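Local coordinates for phosphoacetylglucosamine mutase (Aspergillus lentulus, PDB 5O9X), which catalyses the interconversion of N-acetylglucosamine 6-phosphate and N-acetylglucosamine 1-phosphate, a step toward UDP-N-acetylglucosamine, at residues T361-L366 with G376-A381; V335-A340 with V357-G362; R53-S58 with V120-P125; G59-V64 with P125-F130; V206-S211 with T236-K241. The protein carries 1 engineered substitution. All blocks are in the same frame, centred on the assembly; numbering follows the deposited sequence.

How the contacts relate
Along the chain the five contacts fall into three groups. Contacts 3 and 4 come first, in the first domain, their segments alternating; they share Pro125 and touch, with centres about 10 Å apart. Contact 3 sets the end of helix 40-56 against loop 120-125, and contact 4 pairs strands 61-66 and 127-132. Contact 5 follows in the second domain, leading into strands 212-215 and 240-243, its centre about 39 Å from that of contact 4. Contacts 2 and 1 lie in the third domain, centres about 6 Å apart; they share Thr361 and Gly362 and reach one sheet. These two touch the glucose 1,6-bisphosphate, whereas the other three are structural packing away from it, in the multidomain design of the phosphohexomutases.

Contact 1: T361-L366 with G376-A381; sequences TGVKHL and GVYFEA. With G16 (1,6-di-O-phosphono-alpha-D-glucopyranose), chain B.
Glu380 sends CG away from its carbonyl carbon (chi1 -67°) and then runs straight on to CD (chi2 -179°), carrying its carboxylate from the end of strand 375-379 to Gly362, the N-cap of helix 363-370. Glu380 opens what is probably the sugar-binding loop of domain III, as in other phosphohexomutases. Gly362 N donates to Glu380 OE2 over 3.1 Å, from above the carboxylate plane. That oxygen also accepts from O4 of glucose 1,6-bisphosphate (G16) at 2.8 Å and from a water that meets Thr361 OG1. Glu380 OE1 takes a bond from G16 O3, its 2.5 Å unusually short and doubtful. Three donors grip OE2, and bonds to both oxygens hold the carboxylate's turn. Leu366 lies between Tyr378 and the glutamate: its CB comes within 3.5 Å of Tyr378 CD1, and its CD1 and CD2 both lie 3.8 Å from Glu380 CG. His384, another ligand partner, touches Val363. At the helix's first turn, Val363 N reaches G16 O3 over 3.2 Å, bent to 136° at the hydrogen.

Contact 2: V335-A340 with V357-G362; sequences VQTAYA and VCTNTG. With G16 (1,6-di-O-phosphono-alpha-D-glucopyranose), chain B.
Gln336 and Cys358 pair in parallel, with Val335 beside Val357, as the two strands of a beta-alpha-beta unit. Backbone bonds come first: Gln336 N gives to Val357 O over 2.8 Å, and Thr359 N gives to Gln336 O over 2.9 Å. Beyond these the chains separate, and water takes over. One water accepts from Ala338 N and donates to Thr359 O at 2.7 Å; another lies between Thr337 OG1 and Thr361 OG1, replacing a direct bond between hydroxyls 4.1 Å apart. Van der Waals contacts fill the rest. Val335 CG1 meets Thr359 CG2 at 3.6 Å, the two side chains crossing nearly at right angles. Cys358 holds SG anti to its backbone N (chi1 -175°), which lays the sulfur alongside the start of the turn, 3.5 Å from Ala338 N. Tyr339 offers its ring edge to Thr361, with CE2 3.3 Å from OG1 and the oxygen in the ring plane; its own OH bonds to Arg505. Strand 356-359 borders the sheet and 332-337 lies between it and 375-379, with Leu366 of helix 363-370 packed on Thr337 and Thr359, and the Gln336 amide bonded to Thr345 and Ser344 of helix 342-350.

Contact 3: R53-S58 with V120-P125; sequences RSKKLS and VSMENP
Lys55 and Asn124 exchange hydrogen bonds where the end of helix 40-56 meets the loop between helix 107-118 and strand 127-132 in the first alpha/beta/alpha domain, and this pair forms the tight part of the contact. Asn124 ND2 donates to Lys55 O over 3.0 Å, almost straight at 164°, with the acceptor in the plane of the amide. In return Lys55 NZ reaches Asn124 O at 2.9 Å, nearly along the C=O axis, and Met122 O at 3.2 Å, from above the carbonyl plane. The lysine chain runs extended to CE and turns at its last torsion (chi4 -75°), folding the ammonium in toward the beta turn of Ser121 to Asn124. Lys55 CD is crossed at about a right angle by Met122, whose CE lies 3.7 Å off, and Lys55 CB packs on Val120 CG1 at 3.6 Å. Pro125 O is buried without a polar partner in the model. Toward solvent the fit is looser. Ser58, the C-prime residue of the Schellman motif that ends the helix, comes no nearer than 3.8 Å, from its CA to Asn124 ND2. Lys56 brushes Val120 with its aliphatic part and spends its ammonium on Ile118 O and Asp119 O. Lys55 O serves two donors, Ser58 N and, from the opposite face, Asn124 ND2, so Lys55 ties the helix end to the turn through both its carbonyl and its ammonium.

Contact 4: G59-V64 with P125-F130; sequences GQWIGV and PARVVF
Strands 61-66 and 127-132 are neighbours in the mixed sheet of the first alpha/beta/alpha domain, and Ile62 and Val128 pair in parallel between them. Ile62 N donates to Arg127 O, Val129 N to Ile62 O and Val64 N to Val129 O, all at 2.9-3.0 Å. Nearer Gly59, side chains take over. Trp61 lies across Arg127, whose CB stands over the six-membered ring, 3.5 Å from its centroid and just 11° off the normal, a CH-pi contact; farther along, Arg127 CD passes 3.6 Å from Trp61 CE2. The indole edge meets the backbone of Val128 and Val129. Trp61 also makes a cation-pi contact with Lys174. With its chain extended from CG to NE, the arginine carries NH1 to Gly59 O, a 2.8 Å bond lying in the guanidinium plane, while NE pairs with Glu155 of strand 155-161. On the face of Val64 and Val128, Val64 CB packs 3.9 Å from Phe130 CB, and Phe130 reaches on to helix 138-151. One arginine thus serves in two ways: its methylenes cover a face of Trp61, and the salt bridge to Glu155 and the NH1 bond to Gly59 O together fix where the guanidinium lies and how it is turned.

Contact 5: V206-S211 with T236-K241; sequences VKVKGS and TGLDIK
Val208 and Thr236 are joined by one backbone hydrogen bond, Val208 N to Thr236 O over 2.8 Å in the carbonyl plane, where the two chains run within 5° of the same direction. Lys207 adds a CA-H...O contact to the same oxygen, 3.3 Å from its CA. Val208 carries most of the side-chain packing: CB sits 3.7 Å from Gly237 C, and CG1, set anti to the backbone N (chi1 169°), lies against the backbone of Gly237 and Leu238 and meets Leu238 CD1 at 4.1 Å. Glu436 of helix 428-442 touches both Val208 and Leu238. Thr236 OG1 accepts from Leu238 N at 3.2 Å, an ST turn that shapes the approach to strand 240-243, an edge strand of the second-domain sheet, beside 212-215. The segments part around Lys209 and Gly210, whose carbonyls are bonded to Arg279, and meet again at Ser211 and Asp239. Ser211 CA lies 3.4 Å from Asp239 O, a further CA-H...O contact. Asp239 turns CG anti to its backbone N, placing OD2 alongside Ser211, 3.8 Å from its CB, while OD1 forms a salt bridge with Lys241 NZ, at 3.3 Å, with only a weak hydrogen bond.

Contact 1: T361-L366 with G376-A381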
# COMPACT_ATOMS: atom_id res chain seq x y z
N THR A 361 7.25 -8.17 4.77
CA THR A 361 6.08 -7.75 4.04
C THR A 361 5.27 -6.74 4.86
O THR A 361 5.11 -6.90 6.10
CB THR A 361 5.24 -8.97 3.65
OG1 THR A 361 5.87 -9.54 2.51
CG2 THR A 361 3.81 -8.62 3.26
N GLY A 362 4.79 -5.72 4.16
CA GLY A 362 3.87 -4.73 4.82
C GLY A 362 4.58 -3.36 4.69
O GLY A 362 5.71 -3.17 5.17
N VAL A 363 3.88 -2.38 4.11
CA VAL A 363 4.39 -1.02 3.88
C VAL A 363 5.10 -0.36 5.12
O VAL A 363 6.11 0.31 5.00
CB VAL A 363 3.21 -0.07 3.43
CG1 VAL A 363 3.72 1.36 3.18
CG2 VAL A 363 2.59 -0.58 2.14
N LYS A 364 4.58 -0.59 6.29
CA LYS A 364 5.15 -0.05 7.50
C LYS A 364 6.65 -0.39 7.60
O LYS A 364 7.49 0.47 7.85
CB LYS A 364 4.31 -0.52 8.73
CG LYS A 364 4.27 -2.07 8.98
CD LYS A 364 2.98 -2.55 9.68
CE LYS A 364 3.06 -3.91 10.39
NZ LYS A 364 1.74 -4.41 10.99
N HIS A 365 6.99 -1.66 7.36
CA HIS A 365 8.39 -2.10 7.36
C HIS A 365 9.24 -1.50 6.25
O HIS A 365 10.46 -1.21 6.45
CB HIS A 365 8.42 -3.64 7.26
CG HIS A 365 7.66 -4.29 8.39
ND1 HIS A 365 8.03 -4.15 9.71
CD2 HIS A 365 6.56 -5.07 8.38
CE1 HIS A 365 7.20 -4.83 10.47
NE2 HIS A 365 6.28 -5.40 9.69
N LEU A 366 8.66 -1.40 5.04
CA LEU A 366 9.48 -0.83 3.95
C LEU A 366 9.78 0.64 4.20
O LEU A 366 10.88 1.08 3.90
CB LEU A 366 8.81 -0.93 2.53
CG LEU A 366 8.82 -2.38 1.95
CD1 LEU A 366 7.66 -3.28 2.46
CD2 LEU A 366 8.64 -2.26 0.41
N GLY A 376 14.57 7.27 -0.58
CA GLY A 376 14.37 5.83 -0.31
C GLY A 376 13.23 5.37 -1.26
O GLY A 376 12.04 5.77 -1.11
N VAL A 377 13.57 4.56 -2.25
CA VAL A 377 12.54 4.13 -3.20
C VAL A 377 12.04 2.82 -2.59
O VAL A 377 12.84 1.90 -2.33
CB VAL A 377 13.12 3.87 -4.58
CG1 VAL A 377 12.03 3.30 -5.54
CG2 VAL A 377 13.68 5.17 -5.14
N TYR A 378 10.73 2.70 -2.31
CA TYR A 378 10.26 1.40 -1.82
C TYR A 378 8.94 0.92 -2.43
O TYR A 378 7.95 1.61 -2.37
CB TYR A 378 10.20 1.37 -0.30
CG TYR A 378 9.33 2.40 0.37
CD1 TYR A 378 8.02 2.08 0.87
CD2 TYR A 378 9.81 3.68 0.56
CE1 TYR A 378 7.26 3.09 1.52
CE2 TYR A 378 9.06 4.67 1.17
CZ TYR A 378 7.84 4.36 1.68
OH TYR A 378 7.23 5.42 2.29
N PHE A 379 8.98 -0.24 -3.08
CA PHE A 379 7.78 -0.90 -3.64
C PHE A 379 7.71 -2.36 -3.21
O PHE A 379 8.77 -2.97 -3.12
CB PHE A 379 7.74 -0.75 -5.19
CG PHE A 379 7.26 0.60 -5.65
CD1 PHE A 379 5.97 0.76 -6.10
CD2 PHE A 379 8.13 1.72 -5.61
CE1 PHE A 379 5.49 2.02 -6.51
CE2 PHE A 379 7.68 3.00 -5.99
CZ PHE A 379 6.35 3.10 -6.47
N GLU A 380 6.51 -2.94 -3.05
CA GLU A 380 6.35 -4.35 -2.99
C GLU A 380 6.02 -4.77 -4.39
O GLU A 380 5.47 -3.93 -5.14
CB GLU A 380 5.21 -4.71 -2.00
CG GLU A 380 5.65 -4.33 -0.58
CD GLU A 380 4.58 -4.68 0.44
OE1 GLU A 380 3.59 -3.93 0.56
OE2 GLU A 380 4.73 -5.70 1.10
N ALA A 381 6.35 -6.02 -4.76
CA ALA A 381 6.06 -6.53 -6.10
C ALA A 381 4.59 -6.36 -6.46
O ALA A 381 4.26 -6.22 -7.64
CB ALA A 381 6.52 -8.05 -6.19
C1 G16 B . -1.60 -5.38 2.48
C2 G16 B . -0.35 -4.62 2.93
C3 G16 B . 0.84 -4.94 1.96
C4 G16 B . 1.14 -6.43 1.82
C5 G16 B . -0.14 -7.12 1.37
C6 G16 B . -0.11 -8.63 1.46
O1 G16 B . -1.98 -4.92 1.18
O2 G16 B . -0.54 -3.18 3.04
O3 G16 B . 1.91 -4.20 2.39
O4 G16 B . 2.19 -6.77 0.82
O5 G16 B . -1.24 -6.85 2.28
O6 G16 B . 0.15 -8.98 2.90
P G16 B . 0.13 -10.54 3.33
O1P G16 B . 1.06 -11.33 2.38
O2P G16 B . -1.31 -11.07 3.14
O3P G16 B . 0.48 -10.63 4.83
P' G16 B . -3.43 -4.24 0.86
O1X G16 B . -3.84 -3.40 2.10
O2X G16 B . -4.47 -5.41 0.75
O3X G16 B . -3.35 -3.58 -0.47
O HOH W 1 5.77 -7.91 0.21

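Contact 2: V335-A340 with V357-G362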
# COMPACT_ATOMS: atom_id res chain seq x y z
N VAL A 335 14.33 -0.27 -1.28
CA VAL A 335 13.86 -1.23 -0.29
C VAL A 335 12.93 -2.19 -1.01
O VAL A 335 12.06 -1.73 -1.77
CB VAL A 335 13.11 -0.50 0.84
CG1 VAL A 335 12.60 -1.49 1.89
CG2 VAL A 335 14.14 0.46 1.53
N GLN A 336 13.13 -3.50 -0.76
CA GLN A 336 12.36 -4.55 -1.39
C GLN A 336 11.81 -5.47 -0.30
O GLN A 336 12.18 -5.34 0.90
CB GLN A 336 13.21 -5.36 -2.41
CG GLN A 336 13.80 -4.47 -3.57
CD GLN A 336 14.36 -5.38 -4.63
OE1 GLN A 336 15.31 -6.12 -4.39
NE2 GLN A 336 13.77 -5.37 -5.78
N THR A 337 10.95 -6.41 -0.70
CA THR A 337 10.69 -7.59 0.15
C THR A 337 11.13 -8.86 -0.61
O THR A 337 11.53 -8.80 -1.78
CB THR A 337 9.24 -7.69 0.65
OG1 THR A 337 8.33 -8.06 -0.44
CG2 THR A 337 8.78 -6.27 1.13
N ALA A 338 10.94 -10.01 0.03
CA ALA A 338 11.39 -11.29 -0.51
C ALA A 338 10.54 -11.68 -1.73
O ALA A 338 11.00 -12.48 -2.53
CB ALA A 338 11.32 -12.36 0.61
N TYR A 339 9.37 -11.04 -1.95
CA TYR A 339 8.53 -11.34 -3.10
C TYR A 339 9.13 -10.69 -4.36
O TYR A 339 8.61 -10.96 -5.48
CB TYR A 339 7.11 -10.76 -2.89
CG TYR A 339 6.35 -11.61 -1.87
CD1 TYR A 339 5.89 -12.88 -2.23
CD2 TYR A 339 6.27 -11.20 -0.54
CE1 TYR A 339 5.25 -13.69 -1.32
CE2 TYR A 339 5.60 -12.01 0.39
CZ TYR A 339 5.16 -13.27 -0.02
OH TYR A 339 4.57 -14.13 0.90
N ALA A 340 10.12 -9.78 -4.22
CA ALA A 340 10.71 -9.17 -5.40
C ALA A 340 11.39 -10.21 -6.29
O ALA A 340 12.10 -11.11 -5.79
CB ALA A 340 11.74 -8.09 -5.04
N VAL A 357 17.77 -3.16 0.31
CA VAL A 357 17.57 -3.69 1.65
C VAL A 357 16.29 -4.54 1.49
O VAL A 357 15.38 -4.12 0.78
CB VAL A 357 17.32 -2.54 2.65
CG1 VAL A 357 17.03 -3.08 4.07
CG2 VAL A 357 18.58 -1.65 2.66
N CYS A 358 16.23 -5.72 2.13
CA CYS A 358 15.03 -6.53 2.07
C CYS A 358 14.39 -6.47 3.43
O CYS A 358 15.08 -6.66 4.44
CB CYS A 358 15.43 -8.00 1.68
SG CYS A 358 13.98 -9.05 1.42
N THR A 359 13.11 -6.16 3.51
CA THR A 359 12.40 -6.07 4.78
C THR A 359 11.22 -7.05 4.81
O THR A 359 10.90 -7.68 3.78
CB THR A 359 11.81 -4.66 5.10
OG1 THR A 359 10.69 -4.40 4.25
CG2 THR A 359 12.87 -3.52 4.90
N ASN A 360 10.59 -7.17 5.96
CA ASN A 360 9.31 -7.93 6.06
C ASN A 360 8.24 -7.34 5.13
O ASN A 360 8.29 -6.15 4.81
CB ASN A 360 8.73 -7.87 7.50
CG ASN A 360 9.53 -8.71 8.50
OD1 ASN A 360 10.57 -9.29 8.18
ND2 ASN A 360 9.04 -8.74 9.73
N THR A 361 7.25 -8.17 4.77
CA THR A 361 6.08 -7.75 4.04
C THR A 361 5.27 -6.74 4.86
O THR A 361 5.11 -6.90 6.10
CB THR A 361 5.24 -8.97 3.65
OG1 THR A 361 5.87 -9.54 2.51
CG2 THR A 361 3.81 -8.62 3.26
N GLY A 362 4.79 -5.72 4.16
CA GLY A 362 3.87 -4.73 4.82
C GLY A 362 4.58 -3.36 4.69
O GLY A 362 5.71 -3.17 5.17
C1 G16 B . -1.60 -5.38 2.48
C2 G16 B . -0.35 -4.62 2.93
C3 G16 B . 0.84 -4.94 1.96
C4 G16 B . 1.14 -6.43 1.82
C5 G16 B . -0.14 -7.12 1.37
C6 G16 B . -0.11 -8.63 1.46
O1 G16 B . -1.98 -4.92 1.18
O2 G16 B . -0.54 -3.18 3.04
O3 G16 B . 1.91 -4.20 2.39
O4 G16 B . 2.19 -6.77 0.82
O5 G16 B . -1.24 -6.85 2.28
O6 G16 B . 0.15 -8.98 2.90
P G16 B . 0.13 -10.54 3.33
O1P G16 B . 1.06 -11.33 2.38
O2P G16 B . -1.31 -11.07 3.14
O3P G16 B . 0.48 -10.63 4.83
P' G16 B . -3.43 -4.24 0.86
O1X G16 B . -3.84 -3.40 2.10
O2X G16 B . -4.47 -5.41 0.75
O3X G16 B . -3.35 -3.58 -0.47
O HOH W 1 5.77 -7.91 0.21
O HOH W 2 10.15 -10.18 2.98

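Contact 3: R53-S58 with V120-P125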
# COMPACT_ATOMS: atom_id res chain seq x y z
N ARG A 53 -5.56 7.54 20.78
CA ARG A 53 -4.38 7.92 20.03
C ARG A 53 -4.36 9.39 19.84
O ARG A 53 -3.31 10.04 20.01
CB ARG A 53 -4.27 7.19 18.62
CG ARG A 53 -3.02 7.54 17.82
CD ARG A 53 -1.78 7.07 18.55
NE ARG A 53 -0.58 7.20 17.75
CZ ARG A 53 0.64 7.27 18.23
NH1 ARG A 53 0.85 7.33 19.57
NH2 ARG A 53 1.64 7.31 17.37
N SER A 54 -5.51 9.93 19.46
CA SER A 54 -5.59 11.35 19.17
C SER A 54 -5.27 12.14 20.45
O SER A 54 -4.47 13.10 20.40
CB SER A 54 -7.00 11.70 18.72
OG SER A 54 -7.07 13.08 18.43
N LYS A 55 -5.95 11.77 21.56
CA LYS A 55 -5.68 12.39 22.90
C LYS A 55 -4.19 12.36 23.29
O LYS A 55 -3.62 13.43 23.64
CB LYS A 55 -6.60 11.75 23.97
CG LYS A 55 -8.05 12.19 23.92
CD LYS A 55 -8.84 11.46 25.03
CE LYS A 55 -10.32 11.71 24.99
NZ LYS A 55 -10.71 13.06 25.51
N LYS A 56 -3.53 11.20 23.12
CA LYS A 56 -2.09 11.05 23.41
C LYS A 56 -1.27 11.99 22.56
O LYS A 56 -0.25 12.51 23.06
CB LYS A 56 -1.57 9.61 23.21
CG LYS A 56 -0.11 9.37 23.60
CD LYS A 56 0.16 9.67 25.10
CE LYS A 56 1.57 9.21 25.51
NZ LYS A 56 1.79 9.54 26.95
N LEU A 57 -1.72 12.22 21.32
CA LEU A 57 -1.04 13.13 20.41
C LEU A 57 -1.64 14.53 20.45
O LEU A 57 -1.75 15.19 19.41
CB LEU A 57 -0.93 12.51 19.00
CG LEU A 57 -0.09 11.22 18.95
CD1 LEU A 57 -0.10 10.63 17.52
CD2 LEU A 57 1.36 11.45 19.36
N SER A 58 -2.09 14.94 21.65
CA SER A 58 -2.61 16.31 21.96
C SER A 58 -3.68 16.81 20.99
O SER A 58 -3.69 17.99 20.62
CB SER A 58 -1.46 17.35 22.05
OG SER A 58 -0.31 16.91 22.75
N VAL A 120 -2.41 8.84 29.24
CA VAL A 120 -3.11 9.74 28.34
C VAL A 120 -3.84 10.80 29.17
O VAL A 120 -4.63 10.44 30.06
CB VAL A 120 -4.13 9.01 27.44
CG1 VAL A 120 -4.87 9.99 26.54
CG2 VAL A 120 -3.43 7.92 26.62
N SER A 121 -3.55 12.08 28.87
CA SER A 121 -4.33 13.24 29.40
C SER A 121 -5.77 13.30 28.84
O SER A 121 -5.99 13.89 27.75
CB SER A 121 -3.58 14.55 29.14
OG SER A 121 -2.25 14.46 29.62
N MET A 122 -6.72 12.74 29.59
CA MET A 122 -8.13 12.58 29.19
C MET A 122 -8.93 13.85 28.95
O MET A 122 -10.11 13.77 28.58
CB MET A 122 -8.91 11.71 30.17
CG MET A 122 -8.81 10.19 30.04
SD MET A 122 -9.23 9.46 28.42
CE MET A 122 -7.56 9.54 27.98
N GLU A 123 -8.30 15.00 29.17
CA GLU A 123 -8.92 16.31 28.98
C GLU A 123 -8.55 16.83 27.58
O GLU A 123 -9.13 17.79 27.09
CB GLU A 123 -8.51 17.30 30.11
CG GLU A 123 -7.04 17.76 30.08
CD GLU A 123 -6.05 16.96 30.97
OE1 GLU A 123 -6.19 15.73 31.18
OE2 GLU A 123 -5.08 17.58 31.45
N ASN A 124 -7.53 16.24 26.96
CA ASN A 124 -7.17 16.59 25.57
C ASN A 124 -8.40 16.32 24.62
O ASN A 124 -9.23 15.45 24.88
CB ASN A 124 -5.88 15.85 25.10
CG ASN A 124 -4.61 16.37 25.78
OD1 ASN A 124 -4.61 17.43 26.41
ND2 ASN A 124 -3.51 15.64 25.63
N PRO A 125 -8.59 17.17 23.60
CA PRO A 125 -9.62 16.76 22.65
C PRO A 125 -9.20 15.48 21.87
O PRO A 125 -8.03 15.12 21.83
CB PRO A 125 -9.75 17.99 21.74
CG PRO A 125 -8.42 18.68 21.81
CD PRO A 125 -7.99 18.47 23.26

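Contact 4: G59-V64 with P125-F130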
# COMPACT_ATOMS: atom_id res chain seq x y z
N GLY A 59 -4.58 15.90 20.60
CA GLY A 59 -5.76 16.19 19.78
C GLY A 59 -5.50 16.30 18.28
O GLY A 59 -6.29 16.93 17.56
N GLN A 60 -4.42 15.69 17.79
CA GLN A 60 -4.11 15.68 16.35
C GLN A 60 -5.11 14.72 15.70
O GLN A 60 -5.59 13.81 16.34
CB GLN A 60 -2.67 15.26 16.07
CG GLN A 60 -1.65 16.42 16.10
CD GLN A 60 -0.24 15.95 15.87
OE1 GLN A 60 0.26 15.11 16.59
NE2 GLN A 60 0.41 16.48 14.86
N TRP A 61 -5.52 15.04 14.48
CA TRP A 61 -6.43 14.21 13.72
C TRP A 61 -5.79 12.84 13.50
O TRP A 61 -4.65 12.69 13.01
CB TRP A 61 -6.78 14.91 12.40
CG TRP A 61 -7.64 16.09 12.65
CD1 TRP A 61 -7.23 17.38 12.83
CD2 TRP A 61 -9.08 16.10 12.74
NE1 TRP A 61 -8.35 18.20 13.02
CE2 TRP A 61 -9.48 17.45 12.98
CE3 TRP A 61 -10.07 15.10 12.64
CZ2 TRP A 61 -10.82 17.82 13.14
CZ3 TRP A 61 -11.42 15.46 12.78
CH2 TRP A 61 -11.77 16.83 13.03
N ILE A 62 -6.54 11.82 13.89
CA ILE A 62 -6.17 10.41 13.55
C ILE A 62 -7.17 9.89 12.46
O ILE A 62 -8.37 10.17 12.54
CB ILE A 62 -6.29 9.58 14.83
CG1 ILE A 62 -5.20 10.03 15.86
CG2 ILE A 62 -6.15 8.06 14.59
CD1 ILE A 62 -3.76 9.97 15.31
N GLY A 63 -6.70 9.06 11.51
CA GLY A 63 -7.66 8.63 10.43
C GLY A 63 -8.03 7.18 10.69
O GLY A 63 -7.21 6.39 11.31
N VAL A 64 -9.23 6.80 10.23
CA VAL A 64 -9.61 5.41 10.19
C VAL A 64 -10.12 5.14 8.76
O VAL A 64 -10.98 5.84 8.31
CB VAL A 64 -10.77 5.11 11.19
CG1 VAL A 64 -11.12 3.63 11.12
CG2 VAL A 64 -10.32 5.38 12.64
N PRO A 125 -8.59 17.17 23.60
CA PRO A 125 -9.62 16.76 22.65
C PRO A 125 -9.20 15.48 21.87
O PRO A 125 -8.03 15.12 21.83
CB PRO A 125 -9.75 17.99 21.74
CG PRO A 125 -8.42 18.68 21.81
CD PRO A 125 -7.99 18.47 23.26
N ALA A 126 -10.17 14.76 21.34
CA ALA A 126 -9.87 13.68 20.38
C ALA A 126 -10.53 14.09 19.07
O ALA A 126 -11.72 14.50 19.08
CB ALA A 126 -10.47 12.38 20.88
N ARG A 127 -9.76 13.97 17.96
CA ARG A 127 -10.26 14.34 16.64
C ARG A 127 -9.96 13.16 15.66
O ARG A 127 -8.82 12.74 15.52
CB ARG A 127 -9.59 15.66 16.19
CG ARG A 127 -10.01 16.89 17.03
CD ARG A 127 -9.40 18.15 16.46
NE ARG A 127 -9.65 19.32 17.32
CZ ARG A 127 -8.81 19.76 18.27
NH1 ARG A 127 -7.64 19.18 18.50
NH2 ARG A 127 -9.16 20.83 18.97
N VAL A 128 -11.02 12.58 15.09
CA VAL A 128 -10.91 11.40 14.21
C VAL A 128 -11.61 11.70 12.87
O VAL A 128 -12.68 12.23 12.84
CB VAL A 128 -11.41 10.14 14.95
CG1 VAL A 128 -11.43 8.87 14.05
CG2 VAL A 128 -10.57 9.90 16.20
N VAL A 129 -10.97 11.37 11.76
CA VAL A 129 -11.60 11.54 10.41
C VAL A 129 -11.60 10.11 9.76
O VAL A 129 -10.62 9.35 9.89
CB VAL A 129 -10.84 12.65 9.58
CG1 VAL A 129 -9.34 12.38 9.48
CG2 VAL A 129 -11.39 12.78 8.14
N PHE A 130 -12.67 9.73 9.05
CA PHE A 130 -12.74 8.39 8.51
C PHE A 130 -13.38 8.40 7.12
O PHE A 130 -13.98 9.40 6.74
CB PHE A 130 -13.44 7.47 9.51
CG PHE A 130 -14.84 7.88 9.89
CD1 PHE A 130 -15.93 7.66 9.00
CD2 PHE A 130 -15.10 8.44 11.16
CE1 PHE A 130 -17.24 8.02 9.35
CE2 PHE A 130 -16.45 8.79 11.52
CZ PHE A 130 -17.50 8.56 10.61

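Contact 5: V206-S211 with T236-K241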
# COMPACT_ATOMS: atom_id res chain seq x y z
N VAL A 206 7.58 17.88 -22.09
CA VAL A 206 7.52 16.53 -22.73
C VAL A 206 6.06 16.14 -22.89
O VAL A 206 5.19 16.77 -22.33
CB VAL A 206 8.30 15.46 -21.83
CG1 VAL A 206 9.76 15.91 -21.56
CG2 VAL A 206 7.61 15.28 -20.47
N LYS A 207 5.80 15.04 -23.56
CA LYS A 207 4.45 14.54 -23.75
C LYS A 207 4.44 13.04 -23.64
O LYS A 207 5.40 12.37 -24.06
CB LYS A 207 3.95 14.91 -25.17
CG LYS A 207 3.59 16.41 -25.29
CD LYS A 207 2.57 16.64 -26.40
CE LYS A 207 2.53 18.11 -26.76
NZ LYS A 207 1.12 18.61 -26.77
N VAL A 208 3.35 12.52 -23.08
CA VAL A 208 3.05 11.11 -23.08
C VAL A 208 2.73 10.67 -24.50
O VAL A 208 2.12 11.42 -25.23
CB VAL A 208 1.79 10.87 -22.18
CG1 VAL A 208 1.24 9.47 -22.34
CG2 VAL A 208 2.18 11.13 -20.72
N LYS A 209 3.06 9.45 -24.87
CA LYS A 209 2.68 8.95 -26.16
C LYS A 209 1.87 7.68 -25.88
O LYS A 209 2.28 6.84 -25.03
CB LYS A 209 4.01 8.69 -26.92
CG LYS A 209 4.03 7.61 -28.01
CD LYS A 209 3.64 8.14 -29.41
CE LYS A 209 3.24 7.02 -30.37
NZ LYS A 209 2.22 6.06 -29.80
N GLY A 210 0.77 7.54 -26.65
CA GLY A 210 -0.15 6.41 -26.68
C GLY A 210 -1.08 6.49 -25.45
O GLY A 210 -0.78 7.14 -24.45
N SER A 211 -2.17 5.76 -25.50
CA SER A 211 -3.17 5.77 -24.44
C SER A 211 -2.64 4.94 -23.25
O SER A 211 -1.72 4.09 -23.41
CB SER A 211 -4.44 5.13 -24.97
OG SER A 211 -4.18 3.83 -25.47
N THR A 236 -0.67 17.34 -22.24
CA THR A 236 0.45 16.52 -21.72
C THR A 236 0.52 15.28 -22.55
O THR A 236 1.44 14.47 -22.38
CB THR A 236 0.23 16.06 -20.24
OG1 THR A 236 -0.96 15.26 -20.24
CG2 THR A 236 0.12 17.21 -19.24
N GLY A 237 -0.46 15.07 -23.44
CA GLY A 237 -0.53 13.84 -24.25
C GLY A 237 -1.19 12.65 -23.50
O GLY A 237 -1.44 11.62 -24.09
N LEU A 238 -1.46 12.79 -22.21
CA LEU A 238 -2.01 11.66 -21.45
C LEU A 238 -3.48 11.48 -21.86
O LEU A 238 -4.29 12.39 -21.75
CB LEU A 238 -1.89 11.94 -19.97
CG LEU A 238 -2.39 10.81 -19.06
CD1 LEU A 238 -1.54 9.58 -19.28
CD2 LEU A 238 -2.27 11.24 -17.61
N ASP A 239 -3.79 10.27 -22.25
CA ASP A 239 -5.05 9.86 -22.74
C ASP A 239 -5.48 8.58 -21.93
O ASP A 239 -5.17 7.47 -22.34
CB ASP A 239 -4.74 9.46 -24.18
CG ASP A 239 -5.97 9.04 -25.00
OD1 ASP A 239 -7.12 9.28 -24.53
OD2 ASP A 239 -5.75 8.46 -26.12
N ILE A 240 -6.23 8.73 -20.84
CA ILE A 240 -6.59 7.57 -19.98
C ILE A 240 -7.93 7.02 -20.39
O ILE A 240 -8.94 7.79 -20.52
CB ILE A 240 -6.66 7.97 -18.48
CG1 ILE A 240 -5.25 8.28 -17.95
CG2 ILE A 240 -7.32 6.82 -17.60
CD1 ILE A 240 -5.15 8.97 -16.58
N LYS A 241 -8.01 5.70 -20.51
CA LYS A 241 -9.26 5.03 -20.65
C LYS A 241 -9.48 4.24 -19.37
O LYS A 241 -8.52 3.61 -18.89
CB LYS A 241 -9.23 4.07 -21.83
CG LYS A 241 -8.63 4.68 -23.09
CD LYS A 241 -9.59 5.55 -23.89
CE LYS A 241 -8.92 6.26 -25.09
NZ LYS A 241 -9.72 7.47 -25.54